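Local coordinates for endoglucanase (Thermotoga maritima, PDB 1VHO), which probably acts as a metal-dependent aminopeptidase of the M42 family, with two divalent metal ions per subunit, although it is named an endoglucanase, at residues S33-F38 with K182-L187; C177-K182 with R325-V330; N26-I31 with G48-Y53. One frame throughout, in Å; residues are numbered along the deposited sequence. Where two conformers were deposited one is given.

All three contacts lie in the alpha/beta domain built round the mixed eight-stranded sheet. Contact 1 and contact 3 both use helix 25-35. Contact 1 and contact 2 both use helix 171-187 and share K182. Contact 2 and contact 3 are buried and their cross-contact chemistry is mainly apolar: contact 2 joins two helices over the sheet, and contact 3 joins a helix to one of its strands. Contact 1 is partly buried, and there a phenyl ring, the alkyl part of a glutamate and a bridging water join the aliphatic packing. I35 of contact 1 touches L50 of contact 3, and V183 of contact 1 touches L327 of contact 2, so the three contacts adjoin one another.

Contact 1 of 3, residues S33-F38 with K182-L187; sequences SVIEPF and KVLEFL
The ring of F38 lies flat against the backbone and alkyl chain of E185. E185 CA sits over the ring face, 4.0 Å from its centroid and 12° off the normal, a CH-pi contact. The two side chains run side by side in the same direction, and E185 CG reaches F38 CZ at 3.9 Å. The carboxylate is turned only 27° from the ring plane. P37 CB lies over the opposite ring face, so the ring is sandwiched.

E185 has CG anti to the backbone N (chi1 -180°) and an extended chain beyond it, which carries the carboxylate past the ring. There E185 OE2 forms a salt bridge with K182 NZ at 2.8 Å, one helical turn back. The lysine comes from the syn side, somewhat out of the carboxylate plane.

L184 makes the aliphatic part of the contact. Its CB meets F38 CB at 3.9 Å. Its CD1 lies 3.8 Å from I35 CB and equally near I35 CG2, and the two side chains cross obliquely. No direct hydrogen bond joins the segments. One water donates to both F38 O (2.7 Å) and L184 O (2.8 Å) and so bridges the two backbones. Replacing F38 by an alanine is likely to leave E185 CA and CG without the ring that covers them, and P37 CB without its partner.

The contact joins helix 25-35 and the residues that follow it to helix 171-187. V34 and I35 continue the packing on V181, while V183 and F186 pack on helix 317-333.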
ATOM      1  N   SER A  33     -13.984  -4.435  -7.442  1.00 19.42           N
ATOM      2  CA  SER A  33     -15.305  -3.844  -7.595  1.00 20.71           C
ATOM      3  C   SER A  33     -15.313  -2.357  -7.860  1.00 22.00           C
ATOM      4  O   SER A  33     -16.234  -1.873  -8.598  1.00 21.05           O
ATOM      5  CB  SER A  33     -16.118  -4.216  -6.346  0.65 21.19           C
ATOM      6  OG  SER A  33     -17.462  -3.873  -6.466  0.65 22.55           O
ATOM      7  N   VAL A  34     -14.385  -1.581  -7.262  1.00 18.31           N
ATOM      8  CA  VAL A  34     -14.450  -0.145  -7.517  1.00 18.22           C
ATOM      9  C   VAL A  34     -13.835   0.155  -8.899  1.00 17.07           C
ATOM     10  O   VAL A  34     -14.214   1.211  -9.450  1.00 19.58           O
ATOM     11  CB  VAL A  34     -13.676   0.626  -6.423  0.65 21.74           C
ATOM     12  CG1 VAL A  34     -13.639   2.117  -6.678  0.65 18.23           C
ATOM     13  CG2 VAL A  34     -14.317   0.349  -5.054  0.65 25.25           C
ATOM     14  N   ILE A  35     -12.918  -0.634  -9.403  1.00 16.03           N
ATOM     15  CA  ILE A  35     -12.335  -0.309 -10.715  1.00 17.63           C
ATOM     16  C   ILE A  35     -13.111  -0.858 -11.883  1.00 18.97           C
ATOM     17  O   ILE A  35     -12.905  -0.445 -13.044  1.00 18.48           O
ATOM     18  CB  ILE A  35     -10.856  -0.723 -10.853  1.00 17.53           C
ATOM     19  CG1 ILE A  35     -10.701  -2.247 -10.927  1.00 18.61           C
ATOM     20  CG2 ILE A  35     -10.084  -0.084  -9.715  1.00 18.40           C
ATOM     21  CD1 ILE A  35      -9.290  -2.688 -11.322  1.00 22.99           C
ATOM     22  N   GLU A  36     -14.010  -1.800 -11.648  1.00 17.02           N
ATOM     23  CA  GLU A  36     -14.823  -2.396 -12.702  1.00 20.65           C
ATOM     24  C   GLU A  36     -15.440  -1.467 -13.716  1.00 18.59           C
ATOM     25  O   GLU A  36     -15.411  -1.711 -14.925  1.00 20.01           O
ATOM     26  CB  GLU A  36     -16.028  -3.162 -12.039  1.00 21.85           C
ATOM     27  CG  GLU A  36     -15.706  -4.584 -11.832  1.00 26.80           C
ATOM     28  CD  GLU A  36     -16.935  -5.482 -11.605  1.00 29.21           C
ATOM     29  OE1 GLU A  36     -17.986  -4.983 -11.151  1.00 26.49           O
ATOM     30  OE2 GLU A  36     -16.692  -6.679 -11.897  1.00 31.85           O
ATOM     31  N   PRO A  37     -16.073  -0.386 -13.312  1.00 19.50           N
ATOM     32  CA  PRO A  37     -16.695   0.538 -14.253  1.00 19.72           C
ATOM     33  C   PRO A  37     -15.690   1.325 -15.104  1.00 20.88           C
ATOM     34  O   PRO A  37     -16.090   2.063 -16.018  1.00 21.30           O
ATOM     35  CB  PRO A  37     -17.417   1.527 -13.366  1.00 19.76           C
ATOM     36  CG  PRO A  37     -17.562   0.828 -12.031  1.00 18.43           C
ATOM     37  CD  PRO A  37     -16.332   0.010 -11.912  1.00 18.98           C
ATOM     38  N   PHE A  38     -14.404   1.206 -14.817  1.00 21.09           N
ATOM     39  CA  PHE A  38     -13.375   2.000 -15.482  1.00 21.08           C
ATOM     40  C   PHE A  38     -12.345   1.216 -16.237  1.00 21.41           C
ATOM     41  O   PHE A  38     -11.307   1.771 -16.696  1.00 21.89           O
ATOM     42  CB  PHE A  38     -12.700   2.845 -14.363  1.00 17.96           C
ATOM     43  CG  PHE A  38     -13.692   3.639 -13.547  1.00 20.12           C
ATOM     44  CD1 PHE A  38     -14.489   4.598 -14.131  1.00 18.70           C
ATOM     45  CD2 PHE A  38     -13.803   3.431 -12.181  1.00 21.93           C
ATOM     46  CE1 PHE A  38     -15.385   5.359 -13.397  1.00 22.58           C
ATOM     47  CE2 PHE A  38     -14.704   4.167 -11.421  1.00 24.53           C
ATOM     48  CZ  PHE A  38     -15.523   5.118 -12.035  1.00 24.97           C
ATOM     49  N   LYS A 182      -8.039   5.981  -8.612  1.00 15.90           N
ATOM     50  CA  LYS A 182      -8.405   7.321  -9.141  1.00 16.47           C
ATOM     51  C   LYS A 182      -7.874   7.510 -10.561  1.00 16.96           C
ATOM     52  O   LYS A 182      -8.531   8.171 -11.392  1.00 16.34           O
ATOM     53  CB  LYS A 182      -7.945   8.429  -8.205  1.00 17.20           C
ATOM     54  CG  LYS A 182      -8.680   8.471  -6.850  1.00 21.30           C
ATOM     55  CD  LYS A 182     -10.177   8.751  -6.979  1.00 26.03           C
ATOM     56  CE  LYS A 182     -10.469  10.198  -7.295  1.00 27.51           C
ATOM     57  NZ  LYS A 182     -11.921  10.483  -7.326  1.00 28.23           N
ATOM     58  N   VAL A 183      -6.688   6.993 -10.876  1.00 14.37           N
ATOM     59  CA  VAL A 183      -6.205   7.131 -12.271  1.00 17.56           C
ATOM     60  C   VAL A 183      -7.234   6.529 -13.248  1.00 17.77           C
ATOM     61  O   VAL A 183      -7.546   7.094 -14.297  1.00 16.88           O
ATOM     62  CB  VAL A 183      -4.890   6.358 -12.463  1.00 17.65           C
ATOM     63  CG1 VAL A 183      -4.464   6.287 -13.937  1.00 18.98           C
ATOM     64  CG2 VAL A 183      -3.769   7.014 -11.662  1.00 19.92           C
ATOM     65  N   LEU A 184      -7.720   5.316 -12.941  1.00 16.63           N
ATOM     66  CA  LEU A 184      -8.700   4.668 -13.834  1.00 17.34           C
ATOM     67  C   LEU A 184      -9.953   5.502 -13.945  1.00 18.74           C
ATOM     68  O   LEU A 184     -10.488   5.708 -15.053  1.00 19.12           O
ATOM     69  CB  LEU A 184      -8.980   3.242 -13.351  1.00 17.32           C
ATOM     70  CG  LEU A 184      -7.797   2.268 -13.518  1.00 18.17           C
ATOM     71  CD1 LEU A 184      -8.070   0.972 -12.776  1.00 20.16           C
ATOM     72  CD2 LEU A 184      -7.564   1.932 -14.996  1.00 19.01           C
ATOM     73  N   GLU A 185     -10.419   6.086 -12.840  1.00 17.62           N
ATOM     74  CA  GLU A 185     -11.584   6.945 -12.881  1.00 19.49           C
ATOM     75  C   GLU A 185     -11.332   8.140 -13.787  1.00 22.49           C
ATOM     76  O   GLU A 185     -12.153   8.433 -14.661  1.00 21.62           O
ATOM     77  CB  GLU A 185     -12.021   7.388 -11.485  1.00 23.88           C
ATOM     78  CG  GLU A 185     -13.247   8.290 -11.543  1.00 28.78           C
ATOM     79  CD  GLU A 185     -13.431   9.123 -10.303  1.00 35.09           C
ATOM     80  OE1 GLU A 185     -14.093  10.185 -10.408  1.00 40.70           O
ATOM     81  OE2 GLU A 185     -12.889   8.773  -9.251  1.00 32.94           O
ATOM     82  N   PHE A 186     -10.180   8.805 -13.646  1.00 20.41           N
ATOM     83  CA  PHE A 186      -9.860   9.952 -14.490  1.00 21.96           C
ATOM     84  C   PHE A 186      -9.655   9.639 -15.963  1.00 20.79           C
ATOM     85  O   PHE A 186      -9.980  10.493 -16.809  1.00 21.12           O
ATOM     86  CB  PHE A 186      -8.569  10.612 -13.937  1.00 24.11           C
ATOM     87  CG  PHE A 186      -8.756  11.188 -12.548  1.00 26.20           C
ATOM     88  CD1 PHE A 186     -10.009  11.397 -12.003  1.00 27.67           C
ATOM     89  CD2 PHE A 186      -7.638  11.555 -11.809  1.00 23.65           C
ATOM     90  CE1 PHE A 186     -10.157  11.924 -10.734  1.00 28.63           C
ATOM     91  CE2 PHE A 186      -7.768  12.110 -10.557  1.00 23.23           C
ATOM     92  CZ  PHE A 186      -9.027  12.308 -10.002  1.00 26.16           C
ATOM     93  N   LEU A 187      -9.127   8.489 -16.330  1.00 19.63           N
ATOM     94  CA  LEU A 187      -8.882   8.088 -17.689  1.00 21.92           C
ATOM     95  C   LEU A 187     -10.164   7.979 -18.522  1.00 25.67           C
ATOM     96  O   LEU A 187     -10.094   8.067 -19.757  1.00 24.97           O
ATOM     97  CB  LEU A 187      -8.093   6.807 -17.804  1.00 18.75           C
ATOM     98  CG  LEU A 187      -6.584   6.946 -17.469  1.00 22.01           C
ATOM     99  CD1 LEU A 187      -5.943   5.558 -17.450  1.00 21.29           C
ATOM    100  CD2 LEU A 187      -5.898   7.810 -18.523  1.00 20.89           C
TER
HETATM  101  O   HOH W   1     -10.777   4.297 -17.399  1.00 27.89           O

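Contact 2 of 3, residues C177-K182 with R325-V330; sequences CGVLVK and RLLSLV. With SO4 (sulfate ion), chain D.
Two helices packed on the central mixed sheet meet here, through V179 and L180 of helix 171-187 and L327 of helix 317-333. L327 CD1 does all the touching from its side. It lies 3.9 Å from L180 CD2 and 4.0 Å from V179 CG1. L327 crosses V179 at about a right angle. The L180 CB points away from the other helix, but its CD2 branch swings back to L327.

The fold is the alpha/beta core of an M42 peptidase, and side chains from the strands beneath pack against the same residues. F64 of strand 61-67 and M226 of strand 222-229 each touch both L180 and L327. The side chain of L180 is about 9 Å from that of H67, a predicted zinc ligand, so the contact lies near, but not in, the predicted metal site.

S328 OG donates to R325 O at 2.8 Å, an acceptor also used by L329 N. R325 points away from helix 171-187. Its chain bends at chi3 (76°), and NH1 donates to sulfate O3 at 2.8 Å (N-H...O 149°), which lies at the guanidinium edge. NE is salt-bridged to E322, and NH2 is bonded to H269 O. The sulfate, probably from the crystallisation liquor, also bonds H269 ND1.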
ATOM      1  N   CYS A 177      -2.751   2.375  -3.683  1.00 13.82           N
ATOM      2  CA  CYS A 177      -3.879   1.672  -4.271  1.00 14.48           C
ATOM      3  C   CYS A 177      -4.935   2.755  -4.620  1.00 13.70           C
ATOM      4  O   CYS A 177      -5.465   2.680  -5.728  1.00 13.79           O
ATOM      5  CB  CYS A 177      -4.548   0.683  -3.256  1.00 15.25           C
ATOM      6  SG  CYS A 177      -3.420  -0.758  -3.009  1.00 14.28           S
ATOM      7  N   GLY A 178      -5.186   3.684  -3.751  1.00 13.99           N
ATOM      8  CA  GLY A 178      -6.153   4.780  -3.942  1.00 15.94           C
ATOM      9  C   GLY A 178      -5.741   5.609  -5.199  1.00 16.74           C
ATOM     10  O   GLY A 178      -6.575   5.952  -6.026  1.00 14.87           O
ATOM     11  N   VAL A 179      -4.451   5.920  -5.324  1.00 15.72           N
ATOM     12  CA  VAL A 179      -3.993   6.689  -6.507  1.00 15.38           C
ATOM     13  C   VAL A 179      -4.354   5.930  -7.789  1.00 17.11           C
ATOM     14  O   VAL A 179      -4.939   6.461  -8.737  1.00 15.31           O
ATOM     15  CB  VAL A 179      -2.444   6.821  -6.520  1.00 12.46           C
ATOM     16  CG1 VAL A 179      -1.993   7.410  -7.907  1.00 12.32           C
ATOM     17  CG2 VAL A 179      -1.920   7.674  -5.398  1.00 13.80           C
ATOM     18  N   LEU A 180      -4.067   4.612  -7.804  1.00 15.36           N
ATOM     19  CA  LEU A 180      -4.326   3.848  -9.037  1.00 15.91           C
ATOM     20  C   LEU A 180      -5.804   3.705  -9.334  1.00 17.16           C
ATOM     21  O   LEU A 180      -6.193   3.689 -10.530  1.00 16.33           O
ATOM     22  CB  LEU A 180      -3.559   2.523  -9.001  1.00 17.89           C
ATOM     23  CG  LEU A 180      -2.018   2.700  -8.873  1.00 18.11           C
ATOM     24  CD1 LEU A 180      -1.348   1.352  -9.118  1.00 18.09           C
ATOM     25  CD2 LEU A 180      -1.525   3.717  -9.927  1.00 17.78           C
ATOM     26  N   VAL A 181      -6.620   3.611  -8.276  1.00 16.84           N
ATOM     27  CA  VAL A 181      -8.095   3.546  -8.528  1.00 17.60           C
ATOM     28  C   VAL A 181      -8.534   4.873  -9.155  1.00 17.48           C
ATOM     29  O   VAL A 181      -9.298   4.869 -10.163  1.00 17.15           O
ATOM     30  CB  VAL A 181      -8.844   3.309  -7.200  1.00 15.77           C
ATOM     31  CG1 VAL A 181     -10.356   3.559  -7.386  1.00 16.19           C
ATOM     32  CG2 VAL A 181      -8.624   1.854  -6.752  1.00 14.51           C
ATOM     33  N   LYS A 182      -8.039   5.981  -8.612  1.00 15.90           N
ATOM     34  CA  LYS A 182      -8.405   7.321  -9.141  1.00 16.47           C
ATOM     35  C   LYS A 182      -7.874   7.510 -10.561  1.00 16.96           C
ATOM     36  O   LYS A 182      -8.531   8.171 -11.392  1.00 16.34           O
ATOM     37  CB  LYS A 182      -7.945   8.429  -8.205  1.00 17.20           C
ATOM     38  CG  LYS A 182      -8.680   8.471  -6.850  1.00 21.30           C
ATOM     39  CD  LYS A 182     -10.177   8.751  -6.979  1.00 26.03           C
ATOM     40  CE  LYS A 182     -10.469  10.198  -7.295  1.00 27.51           C
ATOM     41  NZ  LYS A 182     -11.921  10.483  -7.326  1.00 28.23           N
ATOM     42  N   ARG A 325      -4.145  12.442 -11.177  1.00 17.34           N
ATOM     43  CA  ARG A 325      -4.377  13.370 -12.303  1.00 18.97           C
ATOM     44  C   ARG A 325      -3.162  13.371 -13.205  1.00 17.98           C
ATOM     45  O   ARG A 325      -3.247  13.258 -14.435  1.00 16.82           O
ATOM     46  CB  ARG A 325      -4.689  14.801 -11.766  1.00 19.28           C
ATOM     47  CG  ARG A 325      -5.060  15.788 -12.895  1.00 21.46           C
ATOM     48  CD  ARG A 325      -5.694  17.052 -12.333  1.00 24.44           C
ATOM     49  NE  ARG A 325      -4.743  17.989 -11.718  1.00 22.32           N
ATOM     50  CZ  ARG A 325      -4.070  18.914 -12.404  1.00 24.53           C
ATOM     51  NH1 ARG A 325      -4.211  19.061 -13.735  1.00 19.12           N
ATOM     52  NH2 ARG A 325      -3.232  19.712 -11.762  1.00 19.57           N
ATOM     53  N   LEU A 326      -1.958  13.497 -12.616  1.00 17.50           N
ATOM     54  CA  LEU A 326      -0.734  13.455 -13.414  1.00 17.06           C
ATOM     55  C   LEU A 326      -0.589  12.154 -14.155  1.00 17.34           C
ATOM     56  O   LEU A 326      -0.213  12.151 -15.347  1.00 16.95           O
ATOM     57  CB  LEU A 326       0.492  13.558 -12.436  1.00 16.09           C
ATOM     58  CG  LEU A 326       1.852  13.438 -13.127  1.00 21.80           C
ATOM     59  CD1 LEU A 326       1.978  14.488 -14.245  1.00 20.22           C
ATOM     60  CD2 LEU A 326       2.987  13.644 -12.096  1.00 18.40           C
ATOM     61  N   LEU A 327      -0.833  10.992 -13.516  1.00 16.16           N
ATOM     62  CA  LEU A 327      -0.654   9.710 -14.187  1.00 15.26           C
ATOM     63  C   LEU A 327      -1.658   9.561 -15.362  1.00 17.50           C
ATOM     64  O   LEU A 327      -1.290   9.010 -16.411  1.00 17.51           O
ATOM     65  CB  LEU A 327      -0.831   8.466 -13.288  1.00 16.84           C
ATOM     66  CG  LEU A 327       0.174   8.318 -12.128  1.00 25.91           C
ATOM     67  CD1 LEU A 327      -0.062   6.992 -11.379  1.00 27.80           C
ATOM     68  CD2 LEU A 327       1.593   8.356 -12.649  1.00 22.17           C
ATOM     69  N   SER A 328      -2.870  10.042 -15.169  1.00 17.94           N
ATOM     70  CA  SER A 328      -3.861  10.004 -16.265  1.00 20.83           C
ATOM     71  C   SER A 328      -3.312  10.890 -17.412  1.00 21.18           C
ATOM     72  O   SER A 328      -3.425  10.491 -18.583  1.00 23.44           O
ATOM     73  CB  SER A 328      -5.240  10.421 -15.829  1.00 19.48           C
ATOM     74  OG  SER A 328      -5.397  11.812 -15.501  1.00 22.70           O
ATOM     75  N   LEU A 329      -2.735  12.034 -17.142  1.00 20.63           N
ATOM     76  CA  LEU A 329      -2.157  12.920 -18.163  1.00 20.45           C
ATOM     77  C   LEU A 329      -0.962  12.296 -18.841  1.00 21.22           C
ATOM     78  O   LEU A 329      -0.735  12.497 -20.049  1.00 23.10           O
ATOM     79  CB  LEU A 329      -1.859  14.306 -17.583  1.00 22.48           C
ATOM     80  CG  LEU A 329      -3.120  15.075 -17.194  1.00 25.77           C
ATOM     81  CD1 LEU A 329      -2.822  16.244 -16.250  1.00 25.33           C
ATOM     82  CD2 LEU A 329      -3.829  15.588 -18.452  1.00 25.69           C
ATOM     83  N   VAL A 330      -0.189  11.469 -18.126  1.00 19.56           N
ATOM     84  CA  VAL A 330       0.949  10.773 -18.732  1.00 19.82           C
ATOM     85  C   VAL A 330       0.405   9.825 -19.783  1.00 19.94           C
ATOM     86  O   VAL A 330       0.894   9.739 -20.917  1.00 20.50           O
ATOM     87  CB  VAL A 330       1.802  10.021 -17.687  1.00 18.12           C
ATOM     88  CG1 VAL A 330       2.792   9.062 -18.310  1.00 17.94           C
ATOM     89  CG2 VAL A 330       2.563  11.043 -16.818  1.00 20.54           C
TER
HETATM   90  S   SO4 D 352      -6.124  19.401 -16.546  1.00 59.25           S
HETATM   91  O1  SO4 D 352      -6.948  20.480 -15.870  1.00 60.63           O
HETATM   92  O2  SO4 D 352      -4.794  20.022 -16.840  1.00 58.66           O
HETATM   93  O3  SO4 D 352      -6.025  18.227 -15.636  1.00 57.61           O
HETATM   94  O4  SO4 D 352      -6.809  19.022 -17.825  1.00 59.72           O

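Contact 3 of 3, residues N26-I31 with G48-Y53; sequences NVVSYI and GSLIGY
At V28, a chi1 of 171° turns CG1 away from the backbone N, and CG1 meets L50 CB at 3.7 Å. The other branch, CG2, lies beside the backbone N and comes to G48 O at 3.5 Å. L50 has the same kind of first torsion, with CG opposite the backbone N (chi1 176°). Its CD2 branch meets I31 CG2 at 3.8 Å. V28 and I31 both slide past L50 in opposite directions to it, so L50 lies along the helix surface with V28 at its base and I31 at its end.

G48 takes part through its backbone. Its phi is 107°, and a CB on this backbone would run into the carbonyl O of the preceding residue.

The contact lays helix 25-35 on strand 50-54, the second strand from one edge of the mixed sheet. Strands 41-44 and 195-201 flank that strand: L50 also touches A42 and T44, and I31 touches F200. Helix 7-16 meets I31 at L14.

S49 points away from the helix, and its OG is hydrogen-bonded to E205 OE2 and to V202 N. E205 is a predicted zinc ligand, and the bond to it is consistent with a second-shell role for S49 in positioning the carboxylate.

Across the segments there is no hydrogen bond. The helix is held to the strand by methyl and methylene contacts, with one carbonyl oxygen beside a valine. This implies that shape and burial, more than directed polar bonds, fix this interface, while the S49 hydroxyl is bonded to E205 and the strand's backbone bonds go mainly to its neighbouring strands.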
ATOM      1  N   ASN A  26      -9.623 -10.059   0.407  1.00 16.22           N
ATOM      2  CA  ASN A  26     -10.707  -9.103   0.608  1.00 19.18           C
ATOM      3  C   ASN A  26     -10.354  -7.706   0.082  1.00 17.30           C
ATOM      4  O   ASN A  26     -11.299  -6.996  -0.312  1.00 15.24           O
ATOM      5  CB  ASN A  26     -11.163  -9.069   2.071  1.00 20.07           C
ATOM      6  CG  ASN A  26     -12.610  -8.534   2.113  1.00 23.52           C
ATOM      7  OD1 ASN A  26     -13.463  -8.942   1.304  1.00 23.99           O
ATOM      8  ND2 ASN A  26     -12.873  -7.643   3.040  1.00 26.40           N
ATOM      9  N   VAL A  27      -9.124  -7.290   0.234  1.00 16.49           N
ATOM     10  CA  VAL A  27      -8.711  -5.949  -0.283  1.00 15.29           C
ATOM     11  C   VAL A  27      -8.786  -5.966  -1.805  1.00 15.21           C
ATOM     12  O   VAL A  27      -9.298  -5.041  -2.434  1.00 15.80           O
ATOM     13  CB  VAL A  27      -7.281  -5.626   0.163  1.00 15.88           C
ATOM     14  CG1 VAL A  27      -6.841  -4.297  -0.524  1.00 18.11           C
ATOM     15  CG2 VAL A  27      -7.192  -5.464   1.682  1.00 14.38           C
ATOM     16  N   VAL A  28      -8.292  -7.023  -2.425  1.00 16.25           N
ATOM     17  CA  VAL A  28      -8.362  -7.156  -3.897  1.00 17.20           C
ATOM     18  C   VAL A  28      -9.786  -7.227  -4.370  1.00 19.09           C
ATOM     19  O   VAL A  28     -10.157  -6.639  -5.424  1.00 18.50           O
ATOM     20  CB  VAL A  28      -7.556  -8.396  -4.353  1.00 18.96           C
ATOM     21  CG1 VAL A  28      -7.795  -8.678  -5.840  1.00 19.95           C
ATOM     22  CG2 VAL A  28      -6.060  -8.197  -4.130  1.00 21.45           C
ATOM     23  N   SER A  29     -10.674  -7.907  -3.622  1.00 17.44           N
ATOM     24  CA  SER A  29     -12.089  -7.973  -4.031  1.00 17.93           C
ATOM     25  C   SER A  29     -12.696  -6.589  -4.019  1.00 17.89           C
ATOM     26  O   SER A  29     -13.483  -6.220  -4.903  1.00 18.51           O
ATOM     27  CB  SER A  29     -12.896  -8.866  -3.045  1.00 21.36           C
ATOM     28  OG  SER A  29     -14.253  -8.818  -3.462  1.00 21.30           O
ATOM     29  N   TYR A  30     -12.334  -5.781  -2.994  1.00 16.51           N
ATOM     30  CA  TYR A  30     -12.857  -4.402  -2.974  1.00 15.55           C
ATOM     31  C   TYR A  30     -12.331  -3.597  -4.165  1.00 15.71           C
ATOM     32  O   TYR A  30     -13.102  -2.886  -4.829  1.00 16.28           O
ATOM     33  CB  TYR A  30     -12.412  -3.731  -1.656  1.00 15.47           C
ATOM     34  CG  TYR A  30     -12.778  -2.267  -1.508  1.00 13.51           C
ATOM     35  CD1 TYR A  30     -11.923  -1.299  -2.079  1.00 16.15           C
ATOM     36  CD2 TYR A  30     -13.914  -1.833  -0.901  1.00 16.47           C
ATOM     37  CE1 TYR A  30     -12.223   0.055  -1.976  1.00 16.07           C
ATOM     38  CE2 TYR A  30     -14.230  -0.477  -0.776  1.00 18.13           C
ATOM     39  CZ  TYR A  30     -13.358   0.455  -1.335  1.00 17.31           C
ATOM     40  OH  TYR A  30     -13.684   1.786  -1.238  1.00 19.93           O
ATOM     41  N   ILE A  31     -11.017  -3.652  -4.411  1.00 16.71           N
ATOM     42  CA  ILE A  31     -10.446  -2.854  -5.521  1.00 18.70           C
ATOM     43  C   ILE A  31     -11.037  -3.320  -6.848  1.00 19.41           C
ATOM     44  O   ILE A  31     -11.387  -2.475  -7.667  1.00 20.70           O
ATOM     45  CB  ILE A  31      -8.913  -2.978  -5.561  1.00 19.13           C
ATOM     46  CG1 ILE A  31      -8.335  -2.417  -4.244  1.00 17.10           C
ATOM     47  CG2 ILE A  31      -8.300  -2.311  -6.784  1.00 16.32           C
ATOM     48  CD1 ILE A  31      -6.865  -2.789  -4.062  1.00 17.63           C
ATOM     49  N   GLY A  48      -2.975 -14.025  -6.493  1.00 25.82           N
ATOM     50  CA  GLY A  48      -4.024 -13.138  -6.028  1.00 26.00           C
ATOM     51  C   GLY A  48      -3.847 -11.661  -6.363  1.00 24.22           C
ATOM     52  O   GLY A  48      -4.673 -10.852  -5.907  1.00 22.02           O
ATOM     53  N   SER A  49      -2.906 -11.326  -7.229  1.00 23.59           N
ATOM     54  CA  SER A  49      -2.704  -9.916  -7.624  1.00 24.36           C
ATOM     55  C   SER A  49      -3.784  -9.546  -8.619  1.00 24.94           C
ATOM     56  O   SER A  49      -4.389 -10.454  -9.251  1.00 28.09           O
ATOM     57  CB  SER A  49      -1.335  -9.657  -8.210  1.00 20.46           C
ATOM     58  OG  SER A  49      -0.266  -9.807  -7.286  1.00 21.75           O
ATOM     59  N   LEU A  50      -4.116  -8.273  -8.755  1.00 22.08           N
ATOM     60  CA  LEU A  50      -5.137  -7.837  -9.664  1.00 23.00           C
ATOM     61  C   LEU A  50      -4.557  -6.861 -10.700  1.00 24.17           C
ATOM     62  O   LEU A  50      -3.802  -5.957 -10.316  1.00 23.07           O
ATOM     63  CB  LEU A  50      -6.284  -7.163  -8.884  1.00 21.61           C
ATOM     64  CG  LEU A  50      -7.410  -6.552  -9.709  1.00 21.13           C
ATOM     65  CD1 LEU A  50      -8.373  -7.627 -10.219  1.00 26.12           C
ATOM     66  CD2 LEU A  50      -8.204  -5.531  -8.888  1.00 22.67           C
ATOM     67  N   ILE A  51      -4.815  -7.096 -11.971  1.00 23.20           N
ATOM     68  CA  ILE A  51      -4.331  -6.197 -13.040  1.00 23.65           C
ATOM     69  C   ILE A  51      -5.515  -5.619 -13.783  1.00 24.14           C
ATOM     70  O   ILE A  51      -6.342  -6.382 -14.333  1.00 27.97           O
ATOM     71  CB  ILE A  51      -3.354  -6.867 -14.029  1.00 22.66           C
ATOM     72  CG1 ILE A  51      -2.047  -7.233 -13.343  1.00 22.24           C
ATOM     73  CG2 ILE A  51      -3.051  -5.876 -15.199  1.00 21.76           C
ATOM     74  CD1 ILE A  51      -2.053  -8.492 -12.483  1.00 27.80           C
ATOM     75  N   GLY A  52      -5.712  -4.301 -13.725  1.00 23.49           N
ATOM     76  CA  GLY A  52      -6.849  -3.673 -14.438  1.00 20.95           C
ATOM     77  C   GLY A  52      -6.324  -3.319 -15.843  1.00 23.67           C
ATOM     78  O   GLY A  52      -5.199  -2.749 -15.892  1.00 25.04           O
ATOM     79  N   TYR A  53      -7.076  -3.564 -16.887  1.00 20.73           N
ATOM     80  CA  TYR A  53      -6.596  -3.226 -18.241  1.00 23.69           C
ATOM     81  C   TYR A  53      -7.521  -2.237 -18.923  1.00 22.94           C
ATOM     82  O   TYR A  53      -8.740  -2.446 -19.010  1.00 22.44           O
ATOM     83  CB  TYR A  53      -6.440  -4.492 -19.086  1.00 24.25           C
ATOM     84  CG  TYR A  53      -6.197  -4.232 -20.558  1.00 29.59           C
ATOM     85  CD1 TYR A  53      -5.087  -3.505 -20.957  1.00 30.44           C
ATOM     86  CD2 TYR A  53      -7.065  -4.681 -21.542  1.00 34.01           C
ATOM     87  CE1 TYR A  53      -4.824  -3.255 -22.285  1.00 33.53           C
ATOM     88  CE2 TYR A  53      -6.811  -4.444 -22.893  1.00 35.76           C
ATOM     89  CZ  TYR A  53      -5.686  -3.735 -23.245  1.00 36.70           C
ATOM     90  OH  TYR A  53      -5.395  -3.455 -24.565  1.00 39.66           O
TER